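Local coordinates for putative TetR-family transcriptional regulator (Rhodococcus sp., PDB 2G3B), which probably binds operator DNA as a dimeric, all-helical transcriptional repressor of the TetR family, at residues A[85-90]-A[173-177]; A[101-105]-A[118-122]. All blocks are in the same frame, centred on the assembly; numbering follows the deposited sequence.

Contact 1 of 2, residues A[85-90]-A[173-177]; sequences LGEIQD and TEDAR
I88 turns its side chain onto the first turn of helix 173-188. Its CG2 meets A176 CB at 4.0 Å, and CG2 of T173 lies nearby. This is the tightly packed part. L162, S163 and W166 of helix 148-167 touch the same isoleucine, and so does L180.

R177 lies against L85, I88 and Q89. With its chain bent at chi3 (60°), its NH1 reaches the I88 carbonyl. The bond from R177 NH1 to I88 O is 3.0 Å long and fairly straight (162°). I88 O sits close to the guanidinium plane, at its edge. One face of the group takes L85 CD2, set toward the rim. Q89 CG touches R177 NH1 at 3.7 Å. Q89 NE2 makes a nearly linear bond to G86 O (2.9 Å), three residues earlier, which probably helps to fix the rotation of the amide.

The solvent side is looser and polar. D90 and T173 approach from opposite directions, and T173 OG1 donates to D90 OD1. At 2.5 Å this bond is unusually short, and its exact length is doubtful. T173 OG1 also accepts a hydrogen bond from W166 NE1 of helix 148-167.

The contact joins the 85-90 segment to the first turn of helix 173-188, the last modelled helix, within the helical C-terminal domain of a TetR-family regulator.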
loop_
_atom_site.group_PDB
_atom_site.type_symbol
_atom_site.label_atom_id
_atom_site.label_comp_id
_atom_site.label_asym_id
_atom_site.label_seq_id
_atom_site.Cartn_x
_atom_site.Cartn_y
_atom_site.Cartn_z
ATOM N N LEU A 85 -3.334 -12.752 9.089
ATOM C CA LEU A 85 -4.321 -13.284 8.117
ATOM C C LEU A 85 -5.700 -12.650 8.280
ATOM O O LEU A 85 -6.454 -12.546 7.306
ATOM C CB LEU A 85 -4.412 -14.857 8.187
ATOM C CG LEU A 85 -3.543 -15.634 7.150
ATOM C CD1 LEU A 85 -2.088 -15.352 7.452
ATOM C CD2 LEU A 85 -3.791 -17.154 7.223
ATOM N N GLY A 86 -6.047 -12.272 9.514
ATOM C CA GLY A 86 -7.338 -11.629 9.805
ATOM C C GLY A 86 -7.612 -10.353 8.997
ATOM O O GLY A 86 -8.777 -9.958 8.835
ATOM N N GLU A 87 -6.547 -9.734 8.485
ATOM C CA GLU A 87 -6.607 -8.484 7.680
ATOM C C GLU A 87 -7.144 -8.659 6.261
ATOM O O GLU A 87 -7.613 -7.696 5.592
ATOM C CB GLU A 87 -5.168 -7.916 7.575
ATOM C CG GLU A 87 -4.480 -7.613 8.907
ATOM C CD GLU A 87 -5.156 -6.443 9.668
ATOM O OE1 GLU A 87 -5.840 -5.618 9.047
ATOM O OE2 GLU A 87 -4.989 -6.361 10.890
ATOM N N ILE A 88 -7.036 -9.886 5.773
ATOM C CA ILE A 88 -7.391 -10.206 4.393
ATOM C C ILE A 88 -8.310 -11.412 4.363
ATOM O O ILE A 88 -7.865 -12.540 4.464
ATOM C CB ILE A 88 -6.166 -10.340 3.436
ATOM C CG1 ILE A 88 -5.348 -9.034 3.417
ATOM C CG2 ILE A 88 -6.629 -10.790 2.000
ATOM C CD1 ILE A 88 -3.993 -9.164 2.700
ATOM N N GLN A 89 -9.615 -11.124 4.218
ATOM C CA GLN A 89 -10.709 -12.106 4.312
ATOM C C GLN A 89 -11.843 -11.615 3.468
ATOM O O GLN A 89 -12.057 -10.410 3.379
ATOM C CB GLN A 89 -11.290 -12.266 5.758
ATOM C CG GLN A 89 -10.281 -12.500 6.846
ATOM C CD GLN A 89 -10.947 -12.876 8.180
ATOM O OE1 GLN A 89 -11.721 -13.838 8.249
ATOM N NE2 GLN A 89 -10.675 -12.099 9.223
ATOM N N ASP A 90 -12.536 -12.543 2.818
ATOM C CA ASP A 90 -13.735 -12.248 2.027
ATOM C C ASP A 90 -14.939 -12.170 2.972
ATOM O O ASP A 90 -15.819 -13.065 2.952
ATOM C CB ASP A 90 -14.010 -13.383 1.025
ATOM C CG ASP A 90 -12.956 -13.493 -0.059
ATOM O OD1 ASP A 90 -12.329 -12.464 -0.403
ATOM O OD2 ASP A 90 -12.724 -14.637 -0.567
ATOM N N THR A 173 -7.784 -13.545 -2.851
ATOM C CA THR A 173 -7.799 -13.643 -1.408
ATOM C C THR A 173 -6.895 -14.822 -0.933
ATOM O O THR A 173 -6.035 -14.635 -0.040
ATOM C CB THR A 173 -9.259 -13.866 -0.889
ATOM O OG1 THR A 173 -10.078 -12.818 -1.423
ATOM C CG2 THR A 173 -9.312 -13.785 0.645
ATOM N N GLU A 174 -7.104 -16.001 -1.523
ATOM C CA GLU A 174 -6.389 -17.208 -1.073
ATOM C C GLU A 174 -4.883 -17.077 -1.356
ATOM O O GLU A 174 -4.074 -17.582 -0.555
ATOM C CB GLU A 174 -6.982 -18.477 -1.700
ATOM C CG GLU A 174 -6.851 -18.645 -3.226
ATOM C CD GLU A 174 -7.995 -17.976 -4.065
ATOM O OE1 GLU A 174 -8.788 -17.121 -3.544
ATOM O OE2 GLU A 174 -8.050 -18.322 -5.273
ATOM N N ASP A 175 -4.504 -16.395 -2.466
ATOM C CA ASP A 175 -3.079 -16.173 -2.734
ATOM C C ASP A 175 -2.477 -15.256 -1.678
ATOM O O ASP A 175 -1.422 -15.525 -1.126
ATOM C CB ASP A 175 -2.852 -15.545 -4.134
ATOM C CG ASP A 175 -2.632 -16.593 -5.206
ATOM O OD1 ASP A 175 -2.948 -17.802 -4.964
ATOM O OD2 ASP A 175 -2.146 -16.209 -6.286
ATOM N N ALA A 176 -3.151 -14.146 -1.431
ATOM C CA ALA A 176 -2.686 -13.157 -0.435
ATOM C C ALA A 176 -2.510 -13.769 0.986
ATOM O O ALA A 176 -1.518 -13.521 1.668
ATOM C CB ALA A 176 -3.655 -11.911 -0.435
ATOM N N ARG A 177 -3.476 -14.597 1.409
ATOM C CA ARG A 177 -3.367 -15.313 2.694
ATOM C C ARG A 177 -2.199 -16.285 2.727
ATOM O O ARG A 177 -1.485 -16.351 3.730
ATOM C CB ARG A 177 -4.718 -16.002 3.011
ATOM C CG ARG A 177 -5.790 -14.920 3.304
ATOM C CD ARG A 177 -7.273 -15.523 3.332
ATOM N NE ARG A 177 -7.389 -16.567 4.384
ATOM C CZ ARG A 177 -7.595 -16.291 5.672
ATOM N NH1 ARG A 177 -7.666 -15.028 6.098
ATOM N NH2 ARG A 177 -7.732 -17.269 6.530
#

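Contact 2 of 2, residues A[101-105]-A[118-122]; sequences WNELR and LARTT
Helices 101-105 and 118-122 run roughly antiparallel, their directions 134° apart, with the segment axes 12.0 Å apart at closest approach. Large side chains bridge this wide spacing.

L118 points into the gap. Its CG is anti to the backbone N (chi1 180°), which carries the two methyls toward the other helix, one to each of two flat groups. L118 CD1 makes a CH-pi contact over a face of W101, 4.0 Å from the centroid of the six-membered ring and displaced toward the rim. L118 CD2 lies over a face of the R105 guanidinium, 3.4 Å from R105 NH1.

The indole also meets helix 118-122 at its edge. T121 CG2 lies in the ring plane, 3.8 Å from W101 CH2, and T122 OG1 approaches W101 CZ2 at 3.4 Å. L55 of helix 47-66 packs on W101, L104 and L118. L104 also packs on I16 and I21 of helix 2-23. Helix 47-66 is the long helix that follows the predicted helix-turn-helix in the TetR fold, so this contact probably lies where the regulatory domain meets the DNA-binding end. T121 OG1 bonds N56 of the same helix.

R105 bends at chi2 and chi3, and its NH2 makes a weak bond of 3.0 Å to T122 OG1. Its stronger partners are acidic: NE pairs with E160 of helix 148-167, and NH1 with E170 of the second subunit. These bonds probably fix the rotation of the guanidinium and offset its charge in a buried place.

T122 OG1 donates to L118 O at 2.8 Å. T122 N bonds the same oxygen from the opposite face of its plane, so both donors on L118 O come from one residue.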
loop_
_atom_site.group_PDB
_atom_site.type_symbol
_atom_site.label_atom_id
_atom_site.label_comp_id
_atom_site.label_asym_id
_atom_site.label_seq_id
_atom_site.Cartn_x
_atom_site.Cartn_y
_atom_site.Cartn_z
ATOM N N TRP A 101 -9.147 1.990 4.661
ATOM C CA TRP A 101 -7.756 2.198 5.025
ATOM C C TRP A 101 -6.929 2.511 3.775
ATOM O O TRP A 101 -6.110 3.410 3.794
ATOM C CB TRP A 101 -7.211 0.937 5.723
ATOM C CG TRP A 101 -5.907 1.127 6.318
ATOM C CD1 TRP A 101 -4.675 0.866 5.736
ATOM C CD2 TRP A 101 -5.643 1.608 7.638
ATOM N NE1 TRP A 101 -3.680 1.189 6.639
ATOM C CE2 TRP A 101 -4.242 1.642 7.803
ATOM C CE3 TRP A 101 -6.456 2.063 8.685
ATOM C CZ2 TRP A 101 -3.633 2.073 9.003
ATOM C CZ3 TRP A 101 -5.855 2.494 9.863
ATOM C CH2 TRP A 101 -4.449 2.488 10.007
ATOM N N ASN A 102 -7.108 1.728 2.716
ATOM C CA ASN A 102 -6.477 1.972 1.426
ATOM C C ASN A 102 -6.655 3.424 0.943
ATOM O O ASN A 102 -5.684 4.076 0.526
ATOM C CB ASN A 102 -7.097 1.004 0.397
ATOM C CG ASN A 102 -6.180 0.744 -0.786
ATOM O OD1 ASN A 102 -6.442 1.204 -1.886
ATOM N ND2 ASN A 102 -5.106 0.012 -0.557
ATOM N N GLU A 103 -7.896 3.934 1.046
ATOM C CA GLU A 103 -8.218 5.339 0.705
ATOM C C GLU A 103 -7.498 6.346 1.587
ATOM O O GLU A 103 -6.905 7.306 1.109
ATOM C CB GLU A 103 -9.737 5.604 0.798
ATOM C CG GLU A 103 -10.534 4.979 -0.350
ATOM C CD GLU A 103 -10.350 5.737 -1.674
ATOM O OE1 GLU A 103 -9.894 6.917 -1.678
ATOM O OE2 GLU A 103 -10.709 5.141 -2.718
ATOM N N LEU A 104 -7.572 6.140 2.878
ATOM C CA LEU A 104 -6.880 7.040 3.819
ATOM C C LEU A 104 -5.382 7.049 3.644
ATOM O O LEU A 104 -4.723 8.129 3.701
ATOM C CB LEU A 104 -7.221 6.620 5.242
ATOM C CG LEU A 104 -8.699 6.896 5.584
ATOM C CD1 LEU A 104 -9.161 5.954 6.695
ATOM C CD2 LEU A 104 -8.981 8.373 5.954
ATOM N N ARG A 105 -4.815 5.855 3.474
ATOM C CA ARG A 105 -3.330 5.761 3.231
ATOM C C ARG A 105 -2.911 6.530 1.944
ATOM O O ARG A 105 -1.942 7.310 1.942
ATOM C CB ARG A 105 -2.889 4.286 3.213
ATOM C CG ARG A 105 -1.499 4.073 2.651
ATOM C CD ARG A 105 -0.405 4.525 3.621
ATOM N NE ARG A 105 -0.445 3.797 4.889
ATOM C CZ ARG A 105 0.042 4.257 6.037
ATOM N NH1 ARG A 105 0.651 5.451 6.109
ATOM N NH2 ARG A 105 -0.072 3.516 7.121
ATOM N N LEU A 118 -3.150 9.203 10.963
ATOM C CA LEU A 118 -2.856 7.916 10.330
ATOM C C LEU A 118 -1.595 7.288 10.926
ATOM O O LEU A 118 -1.544 6.078 11.113
ATOM C CB LEU A 118 -2.661 8.079 8.808
ATOM C CG LEU A 118 -2.334 6.839 7.953
ATOM C CD1 LEU A 118 -3.346 5.681 8.189
ATOM C CD2 LEU A 118 -2.266 7.223 6.482
ATOM N N ALA A 119 -0.574 8.100 11.153
ATOM C CA ALA A 119 0.691 7.632 11.771
ATOM C C ALA A 119 0.420 7.062 13.160
ATOM O O ALA A 119 0.956 6.014 13.544
ATOM C CB ALA A 119 1.704 8.776 11.846
ATOM N N ARG A 120 -0.470 7.722 13.901
ATOM C CA ARG A 120 -0.738 7.297 15.287
ATOM C C ARG A 120 -1.500 6.014 15.240
ATOM O O ARG A 120 -1.217 5.129 16.032
ATOM C CB ARG A 120 -1.558 8.344 16.046
ATOM C CG ARG A 120 -0.716 9.543 16.572
ATOM C CD ARG A 120 -1.532 10.476 17.476
ATOM N NE ARG A 120 -2.597 11.215 16.778
ATOM C CZ ARG A 120 -2.514 12.473 16.327
ATOM N NH1 ARG A 120 -1.407 13.185 16.423
ATOM N NH2 ARG A 120 -3.558 13.015 15.730
ATOM N N THR A 121 -2.500 5.914 14.345
ATOM C CA THR A 121 -3.284 4.675 14.272
ATOM C C THR A 121 -2.420 3.530 13.749
ATOM O O THR A 121 -2.455 2.438 14.288
ATOM C CB THR A 121 -4.596 4.906 13.450
ATOM O OG1 THR A 121 -5.314 5.948 14.082
ATOM C CG2 THR A 121 -5.491 3.656 13.423
ATOM N N THR A 122 -1.591 3.793 12.735
ATOM C CA THR A 122 -0.707 2.752 12.192
ATOM C C THR A 122 0.264 2.289 13.298
ATOM O O THR A 122 0.519 1.068 13.448
ATOM C CB THR A 122 0.095 3.272 10.977
ATOM O OG1 THR A 122 -0.817 3.671 9.975
ATOM C CG2 THR A 122 1.069 2.195 10.407
#

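How the contacts relate
Both contacts lie in the helical C-terminal region, with centres 19 Å apart and nearest atoms about 7 Å apart; they do not touch. Contact 2 is nested along the chain inside the loop that contact 1 closes. Helices 76-86 and 92-110 follow each other in the chain. Helix 148-167 touches both, through I88 in contact 1 and W101 in contact 2. Only contact 2 is within reach of the second subunit. A glycerol lies about 4 Å from the W101 side chain, and a glycerol bonds E87 in contact 1. Glycerol here is probably from the crystallisation liquor, though such molecules often mark pockets.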